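Local structure of peptide methionine sulfoxide reductase msrA/msrB (Neisseria gonorrhoeae, 2H30) at residues W63-K68 and Y100-V105; P80-E85 and I113-N118; K44-W49 and K93-L98; L54-Q59 and K139-E144. The protein probably reduces methionine sulfoxide in proteins, its thioredoxin-like N-terminal domain, the part described here, passing electrons from DsbD to the downstream reductase domains. The protein carries 2 engineered substitutions. All coordinates share one frame; numbering follows the deposited sequence.

How the contacts relate
Each contact joins a loop, or a segment running into one, to a helix of the thioredoxin-like fold, and all four are partly buried. Contacts 1 and 4 share helix 51-64: contact 1 lies at its C-terminal end, mostly at the surface, whereas contact 4 joins its middle to the loop before helix 144-152. Contact 3, an apolar aromatic cluster, adjoins the putative redox site, where W46 touches C53, and K44 of its strand salt-bridges E56 of contact 4. Contact 2 lies across the chain's centre from contact 1, about 23 Å away between centres, but is linked to contact 3 through E85 and S48. Contacts 1 to 3 are van der Waals packing; contact 4 is polar and bridged by water.

Contact 1: residues W63-K68 and Y100-V105; sequences WAQDAK and YPKLPV
Next to the residues that meet here, A64 and Q65 against K102 and P104, D66 OD1 is gripped by two donors of one residue. K68 N reaches D66 OD1 at 2.7 Å through the lone pair turned away from the other oxygen, closing an Asx turn, while K68 NZ forms a salt bridge to D66 OD1 at 3.0 Å from above the carboxylate plane. This turn follows the end of helix 51-64 of the thioredoxin-like fold, just after the two residues that pack across the contact. The Q65 side chain, extended beyond CG, runs nearly perpendicular to the K102 chain. Its CD lies 3.5 Å from K102 CB, and Q65 OE1 comes to 3.1 Å from K102 CG, a close approach for an oxygen to a methylene. K102 chi1, -61°, sets CG beside the backbone N and against that amide oxygen; the bend at chi2 then leads the ammonium end away from the helix. Deeper in, A64 CB faces K102 O at 4.1 Å and the P104 ring at CD, 4.4 Å away. Helix residue E61 supports both partners, its backbone O accepting from Q65 NE2 and its OE2 from K102 N. No hydrogen bond passes directly between the two segments; the helix end and the Y100-L103 type I turn meet by van der Waals contact, with the polar ties running through E61.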
loop_
_atom_site.group_PDB
_atom_site.type_symbol
_atom_site.label_atom_id
_atom_site.label_comp_id
_atom_site.label_asym_id
_atom_site.label_seq_id
_atom_site.Cartn_x
_atom_site.Cartn_y
_atom_site.Cartn_z
ATOM N N TRP A 63 2.956 10.637 4.889
ATOM C CA TRP A 63 2.084 10.030 5.843
ATOM C C TRP A 63 2.807 8.975 6.642
ATOM O O TRP A 63 2.624 8.876 7.880
ATOM C CB TRP A 63 0.859 9.393 5.160
ATOM C CG TRP A 63 -0.013 10.373 4.422
ATOM C CD1 TRP A 63 0.077 11.763 4.376
ATOM C CD2 TRP A 63 -1.113 10.025 3.588
ATOM N NE1 TRP A 63 -0.896 12.281 3.569
ATOM C CE2 TRP A 63 -1.643 11.237 3.057
ATOM C CE3 TRP A 63 -1.697 8.806 3.223
ATOM C CZ2 TRP A 63 -2.738 11.263 2.207
ATOM C CZ3 TRP A 63 -2.837 8.832 2.390
ATOM C CH2 TRP A 63 -3.340 10.045 1.896
ATOM N N ALA A 64 3.615 8.170 5.943
ATOM C CA ALA A 64 4.259 7.029 6.623
ATOM C C ALA A 64 5.176 7.537 7.730
ATOM O O ALA A 64 5.363 6.866 8.721
ATOM C CB ALA A 64 5.067 6.168 5.615
ATOM N N GLN A 65 5.702 8.728 7.559
ATOM C CA GLN A 65 6.655 9.320 8.528
ATOM C C GLN A 65 5.990 10.181 9.564
ATOM O O GLN A 65 6.681 10.749 10.452
ATOM C CB GLN A 65 7.654 10.195 7.828
ATOM C CG GLN A 65 8.626 9.452 7.023
ATOM C CD GLN A 65 9.478 10.433 6.297
ATOM O OE1 GLN A 65 10.646 10.658 6.668
ATOM N NE2 GLN A 65 8.897 11.091 5.287
ATOM N N ASP A 66 4.679 10.364 9.441
ATOM C CA ASP A 66 3.959 11.329 10.296
ATOM C C ASP A 66 3.474 10.671 11.567
ATOM O O ASP A 66 2.845 9.604 11.556
ATOM C CB ASP A 66 2.736 11.853 9.529
ATOM C CG ASP A 66 2.161 13.135 10.138
ATOM O OD1 ASP A 66 1.540 13.060 11.212
ATOM O OD2 ASP A 66 2.398 14.232 9.558
ATOM N N ALA A 67 3.641 11.373 12.701
ATOM C CA ALA A 67 3.120 10.832 13.946
ATOM C C ALA A 67 1.605 10.531 13.954
ATOM O O ALA A 67 1.185 9.615 14.661
ATOM C CB ALA A 67 3.427 11.819 15.089
ATOM N N LYS A 68 0.813 11.279 13.174
ATOM C CA LYS A 68 -0.641 11.026 13.139
ATOM C C LYS A 68 -0.964 9.619 12.640
ATOM O O LYS A 68 -2.044 9.109 12.903
ATOM C CB LYS A 68 -1.369 12.024 12.253
ATOM C CG LYS A 68 -1.334 13.411 12.801
ATOM C CD LYS A 68 -2.237 14.313 11.994
ATOM C CE LYS A 68 -1.710 14.599 10.620
ATOM N NZ LYS A 68 -0.374 15.292 10.697
ATOM N N TYR A 100 12.233 8.105 -2.701
ATOM C CA TYR A 100 11.295 8.086 -1.563
ATOM C C TYR A 100 11.810 7.137 -0.498
ATOM O O TYR A 100 11.196 6.092 -0.249
ATOM C CB TYR A 100 9.875 7.665 -2.034
ATOM C CG TYR A 100 9.364 8.689 -3.040
ATOM C CD1 TYR A 100 8.943 9.943 -2.627
ATOM C CD2 TYR A 100 9.398 8.406 -4.411
ATOM C CE1 TYR A 100 8.551 10.916 -3.579
ATOM C CE2 TYR A 100 8.991 9.372 -5.361
ATOM C CZ TYR A 100 8.591 10.597 -4.929
ATOM O OH TYR A 100 8.195 11.611 -5.791
ATOM N N PRO A 101 12.911 7.517 0.130
ATOM C CA PRO A 101 13.610 6.553 0.985
ATOM C C PRO A 101 12.821 6.128 2.209
ATOM O O PRO A 101 13.179 5.101 2.798
ATOM C CB PRO A 101 14.897 7.298 1.355
ATOM C CG PRO A 101 14.534 8.723 1.291
ATOM C CD PRO A 101 13.627 8.817 0.057
ATOM N N LYS A 102 11.794 6.849 2.644
ATOM C CA LYS A 102 11.031 6.431 3.790
ATOM C C LYS A 102 9.699 5.769 3.459
ATOM O O LYS A 102 8.892 5.513 4.351
ATOM C CB LYS A 102 10.777 7.626 4.677
ATOM C CG LYS A 102 12.089 8.288 5.212
ATOM C CD LYS A 102 12.714 7.432 6.294
ATOM C CE LYS A 102 13.949 8.147 6.885
ATOM N NZ LYS A 102 14.977 8.490 5.823
ATOM N N LEU A 103 9.468 5.483 2.171
ATOM C CA LEU A 103 8.250 4.815 1.768
ATOM C C LEU A 103 8.430 3.295 1.576
ATOM O O LEU A 103 9.207 2.884 0.706
ATOM C CB LEU A 103 7.855 5.395 0.392
ATOM C CG LEU A 103 6.453 4.886 -0.090
ATOM C CD1 LEU A 103 5.329 5.297 0.836
ATOM C CD2 LEU A 103 6.263 5.426 -1.486
ATOM N N PRO A 104 7.710 2.465 2.345
ATOM C CA PRO A 104 7.839 1.035 2.085
ATOM C C PRO A 104 7.162 0.597 0.807
ATOM O O PRO A 104 5.998 0.993 0.574
ATOM C CB PRO A 104 7.177 0.383 3.313
ATOM C CG PRO A 104 7.050 1.511 4.326
ATOM C CD PRO A 104 6.877 2.773 3.516
ATOM N N VAL A 105 7.923 -0.089 -0.055
ATOM C CA VAL A 105 7.362 -0.595 -1.275
ATOM C C VAL A 105 7.544 -2.102 -1.310
ATOM O O VAL A 105 8.660 -2.578 -1.664
ATOM C CB VAL A 105 7.957 0.048 -2.537
ATOM C CG1 VAL A 105 7.274 -0.566 -3.758
ATOM C CG2 VAL A 105 7.775 1.612 -2.509
#

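Contact 2: residues P80-E85 and I113-N118; sequences PGFLHE and IAQNLN
A type I' turn from F82 to E85, in the loop after strand 73-78 of the thioredoxin-like fold, packs F82 against A114 and Q115 of the short helix 112-116. With CG anti to the backbone N (chi1 176°), the phenyl ring of F82 extends toward the helix and meets it by its outer carbons. F82 CE2 lies 3.7 Å from A114 CB, and on the other branch F82 CE1 is 3.5 Å from Q115 CG; both approaches to the ring are oblique. F82 and Q115 run antiparallel alongside each other, and the Q115 amide plane lies within 7° of the ring plane, with Q115 NE2 3.9 Å from F82 CE1. L83 CG rests over one face of the ring, and Y122 also touches F82 from outside the two segments. The helix closes in a Schellman motif at N118, where N118 N bonds back to Q115 O at 3.1 Å. Weak hydrogen bonds from Q115 NE2 to G110 O and G111 O, just ahead of the helix, serve the amide's polar end. Across the two segments F82 meets carbon and the flat amide of Q115, so loop and helix are joined by dispersion, with no hydrogen bond between the segments.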
loop_
_atom_site.group_PDB
_atom_site.type_symbol
_atom_site.label_atom_id
_atom_site.label_comp_id
_atom_site.label_asym_id
_atom_site.label_seq_id
_atom_site.Cartn_x
_atom_site.Cartn_y
_atom_site.Cartn_z
ATOM N N PRO A 80 5.103 -6.452 -9.748
ATOM C CA PRO A 80 5.820 -6.699 -11.027
ATOM C C PRO A 80 5.161 -7.786 -11.874
ATOM O O PRO A 80 4.744 -8.824 -11.364
ATOM C CB PRO A 80 7.220 -7.127 -10.559
ATOM C CG PRO A 80 7.437 -6.349 -9.250
ATOM C CD PRO A 80 6.022 -6.453 -8.602
ATOM N N GLY A 81 5.017 -7.514 -13.167
ATOM C CA GLY A 81 4.443 -8.527 -14.041
ATOM C C GLY A 81 2.954 -8.666 -14.050
ATOM O O GLY A 81 2.414 -9.477 -14.789
ATOM N N PHE A 82 2.246 -7.841 -13.275
ATOM C CA PHE A 82 0.817 -7.898 -13.161
ATOM C C PHE A 82 0.252 -6.599 -13.720
ATOM O O PHE A 82 0.821 -5.510 -13.453
ATOM C CB PHE A 82 0.455 -8.012 -11.662
ATOM C CG PHE A 82 -0.996 -7.991 -11.398
ATOM C CD1 PHE A 82 -1.831 -9.037 -11.852
ATOM C CD2 PHE A 82 -1.567 -6.974 -10.625
ATOM C CE1 PHE A 82 -3.199 -9.026 -11.537
ATOM C CE2 PHE A 82 -2.919 -6.952 -10.336
ATOM C CZ PHE A 82 -3.781 -7.975 -10.793
ATOM N N LEU A 83 -0.833 -6.685 -14.495
ATOM C CA LEU A 83 -1.457 -5.533 -15.133
ATOM C C LEU A 83 -0.422 -4.639 -15.841
ATOM O O LEU A 83 -0.445 -3.373 -15.706
ATOM C CB LEU A 83 -2.288 -4.711 -14.140
ATOM C CG LEU A 83 -3.448 -5.434 -13.445
ATOM C CD1 LEU A 83 -4.136 -4.563 -12.362
ATOM C CD2 LEU A 83 -4.509 -5.883 -14.451
ATOM N N HIS A 84 0.492 -5.283 -16.568
ATOM C CA HIS A 84 1.511 -4.613 -17.396
ATOM C C HIS A 84 2.534 -3.809 -16.616
ATOM O O HIS A 84 3.292 -3.000 -17.196
ATOM C CB HIS A 84 0.893 -3.774 -18.529
ATOM C CG HIS A 84 -0.018 -4.569 -19.411
ATOM N ND1 HIS A 84 0.448 -5.551 -20.263
ATOM C CD2 HIS A 84 -1.368 -4.567 -19.534
ATOM C CE1 HIS A 84 -0.577 -6.105 -20.888
ATOM N NE2 HIS A 84 -1.690 -5.534 -20.456
ATOM N N GLU A 85 2.595 -4.066 -15.291
ATOM C CA GLU A 85 3.716 -3.531 -14.547
ATOM C C GLU A 85 5.021 -4.139 -15.051
ATOM O O GLU A 85 5.030 -5.324 -15.543
ATOM C CB GLU A 85 3.515 -3.829 -13.024
ATOM C CG GLU A 85 4.654 -3.362 -12.149
ATOM C CD GLU A 85 4.834 -1.852 -12.212
ATOM O OE1 GLU A 85 5.631 -1.380 -13.077
ATOM O OE2 GLU A 85 4.168 -1.162 -11.426
ATOM N N ILE A 113 -1.464 -10.581 -4.029
ATOM C CA ILE A 113 -2.375 -9.989 -3.047
ATOM C C ILE A 113 -3.442 -9.182 -3.791
ATOM O O ILE A 113 -4.631 -9.268 -3.469
ATOM C CB ILE A 113 -1.613 -9.092 -2.098
ATOM C CG1 ILE A 113 -0.576 -9.929 -1.345
ATOM C CG2 ILE A 113 -2.620 -8.280 -1.203
ATOM C CD1 ILE A 113 0.366 -9.107 -0.616
ATOM N N ALA A 114 -3.035 -8.428 -4.821
ATOM C CA ALA A 114 -4.003 -7.679 -5.582
ATOM C C ALA A 114 -5.084 -8.612 -6.171
ATOM O O ALA A 114 -6.266 -8.318 -6.150
ATOM C CB ALA A 114 -3.279 -6.851 -6.693
ATOM N N GLN A 115 -4.653 -9.746 -6.719
ATOM C CA GLN A 115 -5.625 -10.705 -7.241
ATOM C C GLN A 115 -6.536 -11.251 -6.130
ATOM O O GLN A 115 -7.754 -11.320 -6.338
ATOM C CB GLN A 115 -4.893 -11.854 -7.932
ATOM C CG GLN A 115 -4.267 -11.390 -9.227
ATOM C CD GLN A 115 -3.572 -12.537 -9.897
ATOM O OE1 GLN A 115 -4.216 -13.538 -10.215
ATOM N NE2 GLN A 115 -2.266 -12.461 -10.031
ATOM N N ASN A 116 -5.976 -11.623 -4.978
ATOM C CA ASN A 116 -6.781 -12.092 -3.833
ATOM C C ASN A 116 -7.807 -11.067 -3.384
ATOM O O ASN A 116 -8.879 -11.402 -2.939
ATOM C CB ASN A 116 -5.893 -12.468 -2.639
ATOM C CG ASN A 116 -5.012 -13.672 -2.894
ATOM O OD1 ASN A 116 -4.035 -13.891 -2.148
ATOM N ND2 ASN A 116 -5.314 -14.430 -3.929
ATOM N N LEU A 117 -7.426 -9.784 -3.449
ATOM C CA LEU A 117 -8.309 -8.730 -3.017
ATOM C C LEU A 117 -9.182 -8.162 -4.123
ATOM O O LEU A 117 -9.963 -7.229 -3.866
ATOM C CB LEU A 117 -7.498 -7.618 -2.305
ATOM C CG LEU A 117 -6.681 -8.048 -1.102
ATOM C CD1 LEU A 117 -6.082 -6.794 -0.383
ATOM C CD2 LEU A 117 -7.433 -8.836 -0.142
ATOM N N ASN A 118 -9.077 -8.707 -5.346
ATOM C CA ASN A 118 -9.830 -8.193 -6.491
ATOM C C ASN A 118 -9.553 -6.703 -6.764
ATOM O O ASN A 118 -10.474 -5.920 -7.067
ATOM C CB ASN A 118 -11.347 -8.494 -6.346
ATOM C CG ASN A 118 -12.134 -8.269 -7.618
ATOM O OD1 ASN A 118 -11.614 -8.408 -8.734
ATOM N ND2 ASN A 118 -13.393 -7.882 -7.456
#

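Contact 3: residues K44-W49 and K93-L98; sequences KFWASW and KWYAGL
S48 and W94 form the closest pair of this contact, which joins the segment leading into the CxxC motif of the thioredoxin-like fold, probably its redox site, to the end of helix 90-95. S48 CB sits over one face of the W94 indole in a CH-pi contact, 3.6 Å from the centroid of the six-membered ring and 19° off its normal. L98 CD1 covers the opposite face, so the indole is sandwiched. W46 and W94 point at each other from facing sides, with W46 CZ3 4.0 Å from W94 CH2 and the two rings meeting edge near edge. Toward Y95 the W46 ring is turned obliquely: the planes stand at 56°, and W46 CH2 approaches Y95 CE1 to 3.8 Å. The W46 ring gets there by placing CG between the backbone N and the carbonyl carbon (chi1 65°), whereas W94 and Y95 both hold CG anti to their backbone N and project from the helix. Polar ends are held from outside: W46 NE1 is hydrogen-bonded to T76 OG1, and S48 OG to E85 OE1, a bond that holds the hydroxyl's rotation while S48 CB stays against the W94 face. K86 adds a cation-pi contact to W94. W46 also touches C53 of the CxxC pair, and K44 O lies at the edge of the W46 indole, in its plane, 3.7 Å from W46 CD1.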
loop_
_atom_site.group_PDB
_atom_site.type_symbol
_atom_site.label_atom_id
_atom_site.label_comp_id
_atom_site.label_asym_id
_atom_site.label_seq_id
_atom_site.Cartn_x
_atom_site.Cartn_y
_atom_site.Cartn_z
ATOM N N LYS A 44 -1.371 0.797 0.209
ATOM C CA LYS A 44 -1.661 1.486 -1.087
ATOM C C LYS A 44 -1.116 0.614 -2.229
ATOM O O LYS A 44 0.116 0.357 -2.222
ATOM C CB LYS A 44 -0.926 2.823 -1.139
ATOM C CG LYS A 44 -1.303 3.579 -2.441
ATOM C CD LYS A 44 -0.577 4.884 -2.529
ATOM C CE LYS A 44 -1.417 5.774 -3.537
ATOM N NZ LYS A 44 -0.993 7.113 -3.336
ATOM N N PHE A 45 -2.001 0.218 -3.153
ATOM C CA PHE A 45 -1.605 -0.535 -4.360
ATOM C C PHE A 45 -1.423 0.470 -5.474
ATOM O O PHE A 45 -2.287 1.341 -5.697
ATOM C CB PHE A 45 -2.710 -1.527 -4.758
ATOM C CG PHE A 45 -2.901 -2.612 -3.741
ATOM C CD1 PHE A 45 -3.701 -2.417 -2.617
ATOM C CD2 PHE A 45 -2.212 -3.800 -3.886
ATOM C CE1 PHE A 45 -3.830 -3.463 -1.670
ATOM C CE2 PHE A 45 -2.358 -4.863 -2.958
ATOM C CZ PHE A 45 -3.154 -4.704 -1.844
ATOM N N TRP A 46 -0.343 0.291 -6.224
ATOM C CA TRP A 46 -0.015 1.224 -7.298
ATOM C C TRP A 46 0.806 0.552 -8.389
ATOM O O TRP A 46 1.215 -0.609 -8.243
ATOM C CB TRP A 46 0.728 2.446 -6.724
ATOM C CG TRP A 46 2.073 2.155 -6.118
ATOM C CD1 TRP A 46 2.313 1.651 -4.853
ATOM C CD2 TRP A 46 3.348 2.448 -6.683
ATOM N NE1 TRP A 46 3.702 1.571 -4.633
ATOM C CE2 TRP A 46 4.336 2.018 -5.767
ATOM C CE3 TRP A 46 3.744 2.944 -7.930
ATOM C CZ2 TRP A 46 5.697 2.169 -5.993
ATOM C CZ3 TRP A 46 5.124 3.064 -8.174
ATOM C CH2 TRP A 46 6.080 2.674 -7.229
ATOM N N ALA A 47 1.028 1.293 -9.493
ATOM C CA ALA A 47 1.857 0.842 -10.601
ATOM C C ALA A 47 2.647 1.990 -11.157
ATOM O O ALA A 47 2.185 3.140 -11.131
ATOM C CB ALA A 47 1.022 0.232 -11.698
ATOM N N SER A 48 3.778 1.619 -11.743
ATOM C CA SER A 48 4.728 2.615 -12.319
ATOM C C SER A 48 4.090 3.379 -13.486
ATOM O O SER A 48 4.497 4.515 -13.764
ATOM C CB SER A 48 6.001 1.930 -12.791
ATOM O OG SER A 48 5.691 1.050 -13.861
ATOM N N TRP A 49 3.109 2.774 -14.155
ATOM C CA TRP A 49 2.530 3.384 -15.351
ATOM C C TRP A 49 1.403 4.341 -15.062
ATOM O O TRP A 49 0.791 4.875 -16.019
ATOM C CB TRP A 49 2.071 2.298 -16.370
ATOM C CG TRP A 49 1.336 1.143 -15.790
ATOM C CD1 TRP A 49 1.814 -0.125 -15.649
ATOM C CD2 TRP A 49 -0.030 1.118 -15.328
ATOM N NE1 TRP A 49 0.828 -0.951 -15.108
ATOM C CE2 TRP A 49 -0.311 -0.218 -14.926
ATOM C CE3 TRP A 49 -1.047 2.093 -15.226
ATOM C CZ2 TRP A 49 -1.570 -0.581 -14.407
ATOM C CZ3 TRP A 49 -2.296 1.722 -14.736
ATOM C CH2 TRP A 49 -2.536 0.384 -14.346
ATOM N N LYS A 93 14.846 -1.845 -10.689
ATOM C CA LYS A 93 15.836 -1.012 -11.352
ATOM C C LYS A 93 15.262 0.362 -11.705
ATOM O O LYS A 93 15.899 1.355 -11.449
ATOM C CB LYS A 93 16.378 -1.727 -12.604
ATOM C CG LYS A 93 17.525 -0.934 -13.246
ATOM C CD LYS A 93 18.553 -0.377 -12.210
ATOM C CE LYS A 93 19.053 -1.443 -11.173
ATOM N NZ LYS A 93 19.108 -0.892 -9.762
ATOM N N TRP A 94 14.046 0.371 -12.215
ATOM C CA TRP A 94 13.329 1.620 -12.531
ATOM C C TRP A 94 13.088 2.373 -11.213
ATOM O O TRP A 94 13.348 3.572 -11.094
ATOM C CB TRP A 94 12.008 1.297 -13.234
ATOM C CG TRP A 94 11.126 2.507 -13.256
ATOM C CD1 TRP A 94 11.222 3.604 -14.082
ATOM C CD2 TRP A 94 10.085 2.796 -12.315
ATOM N NE1 TRP A 94 10.241 4.526 -13.766
ATOM C CE2 TRP A 94 9.551 4.066 -12.667
ATOM C CE3 TRP A 94 9.541 2.090 -11.216
ATOM C CZ2 TRP A 94 8.497 4.664 -11.960
ATOM C CZ3 TRP A 94 8.484 2.685 -10.510
ATOM C CH2 TRP A 94 7.985 3.965 -10.878
ATOM N N TYR A 95 12.563 1.659 -10.209
ATOM C CA TYR A 95 12.187 2.359 -8.982
ATOM C C TYR A 95 13.359 2.948 -8.217
ATOM O O TYR A 95 13.253 3.970 -7.536
ATOM C CB TYR A 95 11.333 1.440 -8.105
ATOM C CG TYR A 95 10.802 2.157 -6.875
ATOM C CD1 TYR A 95 9.886 3.204 -7.028
ATOM C CD2 TYR A 95 11.312 1.896 -5.630
ATOM C CE1 TYR A 95 9.431 3.893 -5.931
ATOM C CE2 TYR A 95 10.878 2.623 -4.499
ATOM C CZ TYR A 95 9.924 3.591 -4.688
ATOM O OH TYR A 95 9.499 4.311 -3.605
ATOM N N ALA A 96 14.546 2.325 -8.359
ATOM C CA ALA A 96 15.733 2.843 -7.694
ATOM C C ALA A 96 16.095 4.268 -8.175
ATOM O O ALA A 96 16.751 5.002 -7.462
ATOM C CB ALA A 96 16.912 1.867 -7.885
ATOM N N GLY A 97 15.611 4.678 -9.355
ATOM C CA GLY A 97 15.800 6.069 -9.798
ATOM C C GLY A 97 14.921 7.128 -9.137
ATOM O O GLY A 97 15.127 8.327 -9.338
ATOM N N LEU A 98 13.876 6.671 -8.441
ATOM C CA LEU A 98 12.998 7.587 -7.718
ATOM C C LEU A 98 13.538 7.773 -6.315
ATOM O O LEU A 98 14.351 6.941 -5.815
ATOM C CB LEU A 98 11.583 7.005 -7.681
ATOM C CG LEU A 98 10.732 7.180 -8.978
ATOM C CD1 LEU A 98 11.287 6.530 -10.255
ATOM C CD2 LEU A 98 9.271 6.802 -8.734
#

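Contact 4: residues L54-Q59 and K139-E144; sequences LSELGQ and KGSINE
E56 sets its CG beside the backbone N (chi1 -72°) and continues extended from there, carrying its carboxylate from helix 51-64 across to S141; the serine turns OG toward it with chi1 -59°. S141 OG donates to E56 OE2 at 2.7 Å, and the lone pair used is the one on the side of the other carboxylate oxygen. That other oxygen is held too: water 1 donates to E56 OE1 at 2.9 Å and accepts from I142 N, 3.2 Å away, while K44 NZ of strand 41-45 makes a salt bridge to the same E56 OE1. One turn further along the helix Q59 spans a wider gap, where water 2 accepts from Q59 NE2 at 2.9 Å and donates to I142 O at 3.2 Å. The I142 backbone is therefore served at both its N and its O by solvent-mediated links to successive turns of the helix. The I142 side chain points away from helix 51-64 and packs on A147 and L150 of helix 144-152, whose N-cap is N143. P123 touches both E56 and S141. The carboxylate of E56 thus joins three elements of the thioredoxin-like fold, the helix, the central strand through K44 and the loop leading to the last helix, and between the two segments, apart from the single serine bond, the hydrogen bonds pass through water.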
loop_
_atom_site.group_PDB
_atom_site.type_symbol
_atom_site.label_atom_id
_atom_site.label_comp_id
_atom_site.label_asym_id
_atom_site.label_seq_id
_atom_site.Cartn_x
_atom_site.Cartn_y
_atom_site.Cartn_z
ATOM N N LEU A 54 2.124 7.861 -9.284
ATOM C CA LEU A 54 3.467 8.424 -9.092
ATOM C C LEU A 54 3.420 9.787 -8.389
ATOM O O LEU A 54 4.252 10.096 -7.518
ATOM C CB LEU A 54 4.237 8.575 -10.396
ATOM C CG LEU A 54 4.348 7.299 -11.210
ATOM C CD1 LEU A 54 5.237 7.693 -12.378
ATOM C CD2 LEU A 54 5.112 6.347 -10.330
ATOM N N SER A 55 2.393 10.580 -8.731
ATOM C CA SER A 55 2.278 11.935 -8.110
ATOM C C SER A 55 2.010 11.887 -6.615
ATOM O O SER A 55 2.188 12.897 -5.918
ATOM C CB SER A 55 1.150 12.698 -8.809
ATOM O OG SER A 55 -0.132 12.246 -8.386
ATOM N N GLU A 56 1.521 10.716 -6.151
ATOM C CA GLU A 56 1.087 10.550 -4.785
ATOM C C GLU A 56 2.155 9.823 -3.923
ATOM O O GLU A 56 1.954 9.659 -2.711
ATOM C CB GLU A 56 -0.217 9.756 -4.756
ATOM C CG GLU A 56 -1.409 10.546 -5.261
ATOM C CD GLU A 56 -2.694 9.670 -5.337
ATOM O OE1 GLU A 56 -2.605 8.441 -5.101
ATOM O OE2 GLU A 56 -3.796 10.219 -5.612
ATOM N N LEU A 57 3.263 9.425 -4.530
ATOM C CA LEU A 57 4.328 8.689 -3.749
ATOM C C LEU A 57 4.893 9.579 -2.627
ATOM O O LEU A 57 5.044 9.109 -1.487
ATOM C CB LEU A 57 5.453 8.197 -4.640
ATOM C CG LEU A 57 5.085 7.096 -5.629
ATOM C CD1 LEU A 57 6.235 6.904 -6.575
ATOM C CD2 LEU A 57 4.781 5.817 -4.836
ATOM N N GLY A 58 5.088 10.861 -2.942
ATOM C CA GLY A 58 5.639 11.778 -1.894
ATOM C C GLY A 58 4.642 11.976 -0.758
ATOM O O GLY A 58 5.014 12.109 0.408
ATOM N N GLN A 59 3.361 12.044 -1.103
ATOM C CA GLN A 59 2.307 12.145 -0.135
ATOM C C GLN A 59 2.299 10.934 0.801
ATOM O O GLN A 59 2.254 11.080 2.011
ATOM C CB GLN A 59 0.995 12.253 -0.916
ATOM C CG GLN A 59 -0.189 12.436 -0.047
ATOM C CD GLN A 59 -1.480 12.341 -0.902
ATOM O OE1 GLN A 59 -1.691 11.338 -1.559
ATOM N NE2 GLN A 59 -2.320 13.373 -0.867
ATOM N N LYS A 139 -11.454 1.762 -3.845
ATOM C CA LYS A 139 -10.950 1.998 -5.207
ATOM C C LYS A 139 -10.648 3.485 -5.356
ATOM O O LYS A 139 -11.481 4.331 -4.989
ATOM C CB LYS A 139 -12.066 1.658 -6.201
ATOM C CG LYS A 139 -11.751 1.812 -7.636
ATOM C CD LYS A 139 -12.953 1.232 -8.456
ATOM C CE LYS A 139 -12.994 -0.309 -8.330
ATOM N NZ LYS A 139 -14.176 -1.016 -8.964
ATOM N N GLY A 140 -9.465 3.770 -5.888
ATOM C CA GLY A 140 -9.043 5.143 -6.231
ATOM C C GLY A 140 -8.332 5.812 -5.093
ATOM O O GLY A 140 -7.995 5.160 -4.104
ATOM N N SER A 141 -8.059 7.091 -5.320
ATOM C CA SER A 141 -7.287 7.888 -4.377
ATOM C C SER A 141 -8.070 8.212 -3.139
ATOM O O SER A 141 -9.312 8.338 -3.182
ATOM C CB SER A 141 -6.892 9.217 -4.997
ATOM O OG SER A 141 -6.144 9.014 -6.134
ATOM N N ILE A 142 -7.331 8.418 -2.043
ATOM C CA ILE A 142 -7.914 8.920 -0.807
ATOM C C ILE A 142 -7.049 10.094 -0.355
ATOM O O ILE A 142 -5.841 10.125 -0.657
ATOM C CB ILE A 142 -8.084 7.904 0.321
ATOM C CG1 ILE A 142 -6.734 7.345 0.794
ATOM C CG2 ILE A 142 -9.041 6.777 -0.113
ATOM C CD1 ILE A 142 -6.824 6.336 1.941
ATOM N N ASN A 143 -7.708 11.036 0.327
ATOM C CA ASN A 143 -6.950 12.133 0.928
ATOM C C ASN A 143 -6.478 11.839 2.349
ATOM O O ASN A 143 -6.815 10.787 2.919
ATOM C CB ASN A 143 -7.748 13.454 0.821
ATOM C CG ASN A 143 -9.062 13.410 1.537
ATOM O OD1 ASN A 143 -9.192 12.870 2.629
ATOM N ND2 ASN A 143 -10.118 14.009 0.892
ATOM N N GLU A 144 -5.702 12.763 2.933
ATOM C CA GLU A 144 -5.090 12.493 4.282
ATOM C C GLU A 144 -6.120 12.319 5.398
ATOM O O GLU A 144 -6.020 11.357 6.210
ATOM C CB GLU A 144 -4.119 13.564 4.666
ATOM C CG GLU A 144 -3.400 13.199 5.886
ATOM C CD GLU A 144 -2.390 14.260 6.294
ATOM O OE1 GLU A 144 -1.748 14.087 7.353
ATOM O OE2 GLU A 144 -2.212 15.217 5.505
HETATM O O HOH W 1 -4.334 7.843 -2.882
HETATM O O HOH W 2 -4.521 12.426 -2.534
#